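Long-range contacts in JSC1_58120g3 ([Leptolyngbya] sp. JSC-1, PDB 6XHH), which binds a linear tetrapyrrole in a phytochrome-superfamily GAF domain and probably serves as a far-red light sensor in cyanobacterial signalling: residues Leu18-Phe22 and Leu170-Ile174; Ala130-Ile134 and Leu163-Ala167. One frame throughout, in Å; residues are numbered along the deposited sequence.

How the contacts relate
Read from the N terminus, the chain first lays down helix 2-13 and then helix 18-33, whose opening turn waits for a partner almost 150 residues later. Contact 1 supplies it: 170-174, late in helix 157-178, packs against 18-22 and closes a loop that holds the whole central sheet. Nested inside that loop, contact 2 spans a short excursion from strand 128-136, through strand 139-148, to an earlier part of the same long helix. Helix 157-178 is thus shared, tied to helix 18-33 by one contact and to the sheet by the other. The two meet at Ile134, whose CG2 lies 3.7 Å from CD1 of Ile174.

Contact 1. Residues Leu18-Phe22 and Leu170-Ile174; sequences LESIF and LGVAI
Phe22 reaches from the first turns of helix 18-33 to Leu170 and Ile174 on helix 157-178, within the helical layer that packs on one side of the GAF-domain sheet. The two helices run antiparallel: the short segments make an angle of 173° and their axes come no nearer than 10.6 Å, a wide spacing bridged by branched and aromatic side chains. No hydrogen bond crosses between the segments; the contact is a worked example of apolar packing joining two helices distant in sequence.

The aromatic contacts lie on the sheet side. With CG anti to the carbonyl carbon, the first torsion of Phe22 (chi1 -78°) carries the ring across the gap to Leu170 and Ile174. Ile174 meets its edge, CG1 lying close to the ring plane 3.8 Å from Phe22 CZ, and the two side chains cross at about a right angle. Leu170 comes in obliquely, its CD2 methyl 3.7 Å from Phe22 CD1. Ile40 touches both Phe22 and Leu170, while Ile52 and Thr53 also touch the ring, so strands 37-43 and 49-56 add to its surroundings. Were Phe22 replaced by an alanine, Leu170 CD2 and Ile174 CG1 would probably lose the ring they pack on, and a gap would be likely to open between them and strands 37-43 and 49-56.

The aliphatic contacts gather around Ala173, whose small side chain lets two larger ones close in. Ile21 brings its CD1 to 3.9 Å from Ala173 CB, and its CG2 faces Leu170 CD2 more loosely at 4.2 Å. Leu18 approaches from one turn earlier; its CG stands opposite the backbone N (chi1 -165°), and CD1 settles both against Ala173 CB and over the backbone, 3.7 Å from Ala173 O.

Contact 2. Residues Ala130-Ile134 and Leu163-Ala167; sequences AVVAI and LMRVA. With M1V (mesobiliverdin IX(alpha)), chain C.
Val132 meets helix 157-178 with both of its methyls. Val132 CG1 lies 3.5 Å from CG of Met164, close packing between two side chains that approach at a slant, and it also faces CB of Leu163. Val132 CG2 takes the position between the backbone N and the carbonyl carbon (chi1 -57° for CG1), which brings it 3.6 Å from the carbonyl O of Leu163 and near Ala167 CB. That methyl of Ala167 is met from three residues of the strand: besides Val132, Ala133 O lies 3.2 Å from Ala167 CB, and Ile134 CG1 touches the same CB at 3.9 Å. Nearer the start of the strand segment, Leu163 CD1 packs on Ala130 CB at 3.7 Å.

This is the helix-on-sheet packing of a GAF domain, with strand and helix segments crossing at -28° and their axes 7.7 Å apart. Alternation along the strand divides its work: Val132 points to the helix, Val131 to the chromophore pocket, where Val131 CG2 lies 3.2 Å from the OD oxygen of mesobiliverdin IX(alpha). Ser145, whose OG hydrogen-bonds the chromophore, also touches Val131.

Farther out, backbone bonds to Ala146, Leu144 and Gly142 hold strand 128-136 against strand 139-148. Alongside, Val29 and Phe33 of helix 18-33 touch Leu163, and Asn84 touches the side chains of Met164 and Ala133.

Contact 1. Residues Leu18-Phe22 and Leu170-Ile174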
ATOM      1  N   LEU A  18       4.113  -0.077  18.486  1.00 25.28           N
ATOM      2  CA  LEU A  18       3.523  -0.218  17.158  1.00 23.27           C
ATOM      3  C   LEU A  18       3.575   1.088  16.368  1.00 22.56           C
ATOM      4  O   LEU A  18       3.735   1.063  15.145  1.00 19.49           O
ATOM      5  CB  LEU A  18       2.083  -0.721  17.283  1.00 19.71           C
ATOM      6  CG  LEU A  18       1.429  -1.258  16.007  1.00 20.72           C
ATOM      7  CD1 LEU A  18       2.176  -2.456  15.472  1.00 20.62           C
ATOM      8  CD2 LEU A  18      -0.030  -1.618  16.260  1.00 21.43           C
ATOM      9  N   GLU A  19       3.457   2.234  17.038  1.00 19.93           N
ATOM     10  CA  GLU A  19       3.520   3.497  16.311  1.00 21.03           C
ATOM     11  C   GLU A  19       4.905   3.724  15.712  1.00 20.12           C
ATOM     12  O   GLU A  19       5.022   4.187  14.569  1.00 16.19           O
ATOM     13  CB  GLU A  19       3.131   4.655  17.228  1.00 24.97           C
ATOM     14  CG  GLU A  19       3.254   6.011  16.573  1.00 26.64           C
ATOM     15  CD  GLU A  19       2.913   7.154  17.516  1.00 37.45           C
ATOM     16  OE1 GLU A  19       2.561   6.882  18.682  1.00 33.17           O
ATOM     17  OE2 GLU A  19       2.999   8.324  17.087  1.00 40.84           O
ATOM     18  N   SER A  20       5.965   3.399  16.462  1.00 16.74           N
ATOM     19  CA  SER A  20       7.316   3.504  15.917  1.00 15.62           C
ATOM     20  C   SER A  20       7.516   2.528  14.763  1.00 15.46           C
ATOM     21  O   SER A  20       8.190   2.853  13.778  1.00 16.44           O
ATOM     22  CB  SER A  20       8.349   3.247  17.016  1.00 22.82           C
ATOM     23  OG  SER A  20       8.334   4.287  17.981  1.00 24.32           O
ATOM     24  N   ILE A  21       6.956   1.318  14.880  1.00 18.34           N
ATOM     25  CA  ILE A  21       7.050   0.329  13.803  1.00 17.05           C
ATOM     26  C   ILE A  21       6.419   0.871  12.526  1.00 13.53           C
ATOM     27  O   ILE A  21       6.998   0.767  11.435  1.00 13.96           O
ATOM     28  CB  ILE A  21       6.387  -0.987  14.236  1.00 14.54           C
ATOM     29  CG1 ILE A  21       7.198  -1.622  15.368  1.00 16.73           C
ATOM     30  CG2 ILE A  21       6.255  -1.942  13.058  1.00 16.77           C
ATOM     31  CD1 ILE A  21       6.685  -2.972  15.827  1.00 22.91           C
ATOM     32  N   PHE A  22       5.222   1.453  12.646  1.00 14.79           N
ATOM     33  CA  PHE A  22       4.546   2.035  11.486  1.00 12.85           C
ATOM     34  C   PHE A  22       5.380   3.140  10.856  1.00 15.07           C
ATOM     35  O   PHE A  22       5.538   3.194   9.631  1.00 15.19           O
ATOM     36  CB  PHE A  22       3.183   2.586  11.892  1.00 14.90           C
ATOM     37  CG  PHE A  22       2.128   1.540  12.062  1.00 16.16           C
ATOM     38  CD1 PHE A  22       2.452   0.191  12.079  1.00 13.70           C
ATOM     39  CD2 PHE A  22       0.802   1.913  12.217  1.00 18.98           C
ATOM     40  CE1 PHE A  22       1.462  -0.763  12.239  1.00 18.91           C
ATOM     41  CE2 PHE A  22      -0.185   0.970  12.362  1.00 15.99           C
ATOM     42  CZ  PHE A  22       0.142  -0.367  12.391  1.00 16.68           C
ATOM     43  N   LEU A 170       4.335  -5.961   9.003  1.00 14.84           N
ATOM     44  CA  LEU A 170       3.394  -5.084   9.686  1.00 15.86           C
ATOM     45  C   LEU A 170       2.274  -5.883  10.325  1.00 14.92           C
ATOM     46  O   LEU A 170       1.920  -5.657  11.487  1.00 15.09           O
ATOM     47  CB  LEU A 170       2.821  -4.064   8.701  1.00 16.96           C
ATOM     48  CG  LEU A 170       3.709  -2.895   8.294  1.00 13.05           C
ATOM     49  CD1 LEU A 170       3.003  -2.102   7.207  1.00 15.08           C
ATOM     50  CD2 LEU A 170       4.018  -2.007   9.496  1.00 17.03           C
ATOM     51  N   GLY A 171       1.703  -6.832   9.576  1.00 14.10           N
ATOM     52  CA  GLY A 171       0.610  -7.627  10.111  1.00 16.00           C
ATOM     53  C   GLY A 171       1.013  -8.431  11.330  1.00 15.52           C
ATOM     54  O   GLY A 171       0.253  -8.529  12.294  1.00 15.36           O
ATOM     55  N   VAL A 172       2.211  -9.017  11.297  1.00 16.91           N
ATOM     56  CA  VAL A 172       2.728  -9.751  12.450  1.00 16.48           C
ATOM     57  C   VAL A 172       2.898  -8.816  13.645  1.00 21.55           C
ATOM     58  O   VAL A 172       2.568  -9.168  14.784  1.00 19.86           O
ATOM     59  CB  VAL A 172       4.048 -10.449  12.075  1.00 16.53           C
ATOM     60  CG1 VAL A 172       4.675 -11.084  13.294  1.00 20.97           C
ATOM     61  CG2 VAL A 172       3.797 -11.503  11.004  1.00 19.16           C
ATOM     62  N   ALA A 173       3.393  -7.601  13.400  1.00 19.20           N
ATOM     63  CA  ALA A 173       3.536  -6.631  14.479  1.00 19.69           C
ATOM     64  C   ALA A 173       2.179  -6.227  15.051  1.00 19.59           C
ATOM     65  O   ALA A 173       2.031  -6.078  16.272  1.00 20.33           O
ATOM     66  CB  ALA A 173       4.302  -5.408  13.978  1.00 20.73           C
ATOM     67  N   ILE A 174       1.176  -6.047  14.189  1.00 15.96           N
ATOM     68  CA  ILE A 174      -0.166  -5.713  14.660  1.00 19.14           C
ATOM     69  C   ILE A 174      -0.752  -6.870  15.451  1.00 19.78           C
ATOM     70  O   ILE A 174      -1.409  -6.671  16.474  1.00 21.54           O
ATOM     71  CB  ILE A 174      -1.074  -5.339  13.474  1.00 15.74           C
ATOM     72  CG1 ILE A 174      -0.573  -4.070  12.775  1.00 15.08           C
ATOM     73  CG2 ILE A 174      -2.514  -5.144  13.941  1.00 19.20           C
ATOM     74  CD1 ILE A 174      -1.026  -3.990  11.317  1.00 14.81           C
TER

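Contact 2. Residues Ala130-Ile134 and Leu163-Ala167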
ATOM      1  N   ALA A 130       1.079   1.443  -5.876  1.00  9.98           N
ATOM      2  CA  ALA A 130       1.204   0.005  -5.654  1.00 10.81           C
ATOM      3  C   ALA A 130       0.659  -0.259  -4.259  1.00 12.74           C
ATOM      4  O   ALA A 130       1.154   0.322  -3.290  1.00 11.84           O
ATOM      5  CB  ALA A 130       2.658  -0.471  -5.786  1.00 11.78           C
ATOM      6  N   VAL A 131      -0.389  -1.078  -4.161  1.00 11.49           N
ATOM      7  CA  VAL A 131      -1.198  -1.201  -2.950  1.00  9.12           C
ATOM      8  C   VAL A 131      -1.316  -2.676  -2.583  1.00 11.89           C
ATOM      9  O   VAL A 131      -1.663  -3.508  -3.433  1.00 10.83           O
ATOM     10  CB  VAL A 131      -2.597  -0.570  -3.122  1.00  8.44           C
ATOM     11  CG1 VAL A 131      -3.336  -0.495  -1.769  1.00 10.48           C
ATOM     12  CG2 VAL A 131      -2.496   0.830  -3.755  1.00 10.49           C
ATOM     13  N   VAL A 132      -1.009  -3.014  -1.328  1.00 10.32           N
ATOM     14  CA  VAL A 132      -1.049  -4.410  -0.898  1.00  9.84           C
ATOM     15  C   VAL A 132      -1.745  -4.525   0.450  1.00  8.48           C
ATOM     16  O   VAL A 132      -1.800  -3.578   1.241  1.00 11.60           O
ATOM     17  CB  VAL A 132       0.348  -5.045  -0.791  1.00 10.13           C
ATOM     18  CG1 VAL A 132       1.099  -4.942  -2.117  1.00 11.15           C
ATOM     19  CG2 VAL A 132       1.132  -4.416   0.365  1.00 11.70           C
ATOM     20  N   ALA A 133      -2.257  -5.721   0.712  1.00  9.92           N
ATOM     21  CA  ALA A 133      -3.032  -5.985   1.911  1.00 12.08           C
ATOM     22  C   ALA A 133      -2.129  -6.139   3.132  1.00 12.59           C
ATOM     23  O   ALA A 133      -1.051  -6.746   3.062  1.00 10.83           O
ATOM     24  CB  ALA A 133      -3.870  -7.251   1.721  1.00 13.44           C
ATOM     25  N   ILE A 134      -2.589  -5.613   4.261  1.00 11.97           N
ATOM     26  CA  ILE A 134      -2.001  -5.916   5.566  1.00 11.73           C
ATOM     27  C   ILE A 134      -2.947  -6.869   6.274  1.00 11.88           C
ATOM     28  O   ILE A 134      -4.092  -6.497   6.563  1.00 12.80           O
ATOM     29  CB  ILE A 134      -1.792  -4.649   6.411  1.00 11.51           C
ATOM     30  CG1 ILE A 134      -0.803  -3.697   5.759  1.00 11.08           C
ATOM     31  CG2 ILE A 134      -1.266  -4.996   7.801  1.00 11.37           C
ATOM     32  CD1 ILE A 134      -0.803  -2.311   6.418  1.00  9.95           C
ATOM     33  N   LEU A 163       6.833  -5.303  -1.201  1.00 13.35           N
ATOM     34  CA  LEU A 163       5.790  -4.593  -0.470  1.00 12.90           C
ATOM     35  C   LEU A 163       4.901  -5.555   0.292  1.00 11.52           C
ATOM     36  O   LEU A 163       4.504  -5.278   1.428  1.00 13.69           O
ATOM     37  CB  LEU A 163       4.942  -3.765  -1.438  1.00 12.83           C
ATOM     38  CG  LEU A 163       5.338  -2.329  -1.777  1.00 18.22           C
ATOM     39  CD1 LEU A 163       4.333  -1.719  -2.750  1.00 23.28           C
ATOM     40  CD2 LEU A 163       5.450  -1.446  -0.529  1.00 16.19           C
ATOM     41  N   MET A 164       4.567  -6.692  -0.329  1.00 12.71           N
ATOM     42  CA  MET A 164       3.724  -7.677   0.326  1.00 12.71           C
ATOM     43  C   MET A 164       4.426  -8.310   1.518  1.00 11.66           C
ATOM     44  O   MET A 164       3.778  -8.593   2.528  1.00 14.80           O
ATOM     45  CB  MET A 164       3.290  -8.744  -0.684  1.00 16.52           C
ATOM     46  CG  MET A 164       2.404  -8.185  -1.813  1.00 12.43           C
ATOM     47  SD  MET A 164       1.950  -9.361  -3.111  1.00 17.18           S
ATOM     48  CE  MET A 164       0.973 -10.537  -2.192  1.00 24.33           C
ATOM     49  N   ARG A 165       5.747  -8.508   1.438  1.00 13.73           N
ATOM     50  CA  ARG A 165       6.477  -9.060   2.578  1.00 13.10           C
ATOM     51  C   ARG A 165       6.572  -8.050   3.709  1.00 11.57           C
ATOM     52  O   ARG A 165       6.503  -8.421   4.884  1.00 13.24           O
ATOM     53  CB  ARG A 165       7.881  -9.500   2.162  1.00 13.60           C
ATOM     54  CG  ARG A 165       7.918 -10.623   1.135  1.00 20.48           C
ATOM     55  CD  ARG A 165       7.286 -11.897   1.654  1.00 25.76           C
ATOM     56  NE  ARG A 165       5.833 -11.913   1.485  1.00 24.53           N
ATOM     57  CZ  ARG A 165       5.213 -11.974   0.310  1.00 27.31           C
ATOM     58  NH1 ARG A 165       5.911 -12.015  -0.816  1.00 25.36           N
ATOM     59  NH2 ARG A 165       3.887 -11.989   0.260  1.00 23.33           N
ATOM     60  N   VAL A 166       6.750  -6.772   3.370  1.00 12.26           N
ATOM     61  CA  VAL A 166       6.745  -5.731   4.394  1.00 14.23           C
ATOM     62  C   VAL A 166       5.382  -5.661   5.072  1.00 13.89           C
ATOM     63  O   VAL A 166       5.284  -5.553   6.301  1.00 12.87           O
ATOM     64  CB  VAL A 166       7.147  -4.386   3.773  1.00 11.78           C
ATOM     65  CG1 VAL A 166       6.978  -3.268   4.789  1.00 14.83           C
ATOM     66  CG2 VAL A 166       8.599  -4.445   3.290  1.00 15.95           C
ATOM     67  N   ALA A 167       4.310  -5.733   4.283  1.00 10.58           N
ATOM     68  CA  ALA A 167       2.976  -5.743   4.870  1.00 11.37           C
ATOM     69  C   ALA A 167       2.782  -6.964   5.766  1.00 13.56           C
ATOM     70  O   ALA A 167       2.124  -6.881   6.810  1.00 15.08           O
ATOM     71  CB  ALA A 167       1.922  -5.696   3.760  1.00 12.82           C
TER
HETATM   72  OA  M1V C 801     -13.487   6.636  -3.806  1.00 14.52           O
HETATM   73  C1A M1V C 801     -14.105   6.120  -4.725  1.00 15.63           C
HETATM   74  NA  M1V C 801     -13.774   4.951  -5.289  1.00 16.23           N
HETATM   75  C2A M1V C 801     -15.261   6.645  -5.336  1.00 16.52           C
HETATM   76  CMA M1V C 801     -15.940   7.947  -4.977  1.00 18.45           C
HETATM   77  C3A M1V C 801     -15.661   5.757  -6.331  1.00 16.14           C
HETATM   78  CAA M1V C 801     -16.820   5.890  -7.245  1.00 18.55           C
HETATM   79  CBA M1V C 801     -17.832   4.757  -7.069  1.00 17.88           C
HETATM   80  C4A M1V C 801     -14.684   4.646  -6.306  1.00 14.35           C
HETATM   81  CHA M1V C 801     -14.735   3.552  -7.125  1.00 15.67           C
HETATM   82  C1B M1V C 801     -13.857   2.381  -7.209  1.00 14.86           C
HETATM   83  C2B M1V C 801     -14.059   1.376  -8.191  1.00 12.92           C
HETATM   84  CMB M1V C 801     -15.135   1.377  -9.250  1.00 15.39           C
HETATM   85  C3B M1V C 801     -13.096   0.428  -8.010  1.00 12.72           C
HETATM   86  CAB M1V C 801     -12.906  -0.833  -8.833  1.00 15.82           C
HETATM   87  CBB M1V C 801     -11.676  -0.690  -9.745  1.00 15.66           C
HETATM   88  CGB M1V C 801     -11.933   0.336 -10.828  1.00 14.25           C
HETATM   89  O2B M1V C 801     -12.773   0.096 -11.729  1.00 19.62           O
HETATM   90  O1B M1V C 801     -11.323   1.429 -10.850  1.00 14.32           O
HETATM   91  NB  M1V C 801     -12.803   2.033  -6.454  1.00 15.25           N
HETATM   92  C4B M1V C 801     -12.311   0.857  -6.899  1.00 12.09           C
HETATM   93  CHB M1V C 801     -11.227   0.099  -6.429  1.00 12.54           C
HETATM   94  C1C M1V C 801     -10.205   0.389  -5.514  1.00 13.14           C
HETATM   95  C2C M1V C 801      -9.041  -0.386  -5.418  1.00 12.69           C
HETATM   96  CAC M1V C 801      -8.779  -1.650  -6.207  1.00 14.71           C
HETATM   97  CBC M1V C 801      -9.552  -2.739  -5.411  1.00 17.53           C
HETATM   98  CGC M1V C 801      -9.855  -4.020  -6.174  1.00 17.38           C
HETATM   99  O2C M1V C 801      -9.463  -4.172  -7.354  1.00 21.72           O
HETATM  100  O1C M1V C 801     -10.515  -4.946  -5.637  1.00 20.38           O
HETATM  101  C3C M1V C 801      -8.253   0.180  -4.419  1.00 13.68           C
HETATM  102  CMC M1V C 801      -6.910  -0.339  -3.986  1.00 13.43           C
HETATM  103  NC  M1V C 801     -10.117   1.426  -4.611  1.00 13.22           N
HETATM  104  C4C M1V C 801      -8.929   1.320  -3.934  1.00 13.63           C
HETATM  105  CHC M1V C 801      -8.617   2.267  -2.916  1.00 15.11           C
HETATM  106  C1D M1V C 801      -7.449   2.490  -2.229  1.00 11.62           C
HETATM  107  C2D M1V C 801      -7.348   2.787  -0.841  1.00 16.07           C
HETATM  108  CMD M1V C 801      -8.502   2.851   0.130  1.00 13.51           C
HETATM  109  ND  M1V C 801      -6.173   2.540  -2.773  1.00 11.55           N
HETATM  110  C4D M1V C 801      -5.301   2.819  -1.781  1.00 13.78           C
HETATM  111  OD  M1V C 801      -4.088   2.928  -1.963  1.00 14.37           O
HETATM  112  C3D M1V C 801      -6.031   2.972  -0.558  1.00 14.63           C
HETATM  113  CAD M1V C 801      -5.452   3.266   0.803  1.00 14.22           C
HETATM  114  CBD M1V C 801      -5.065   4.726   0.878  1.00 16.03           C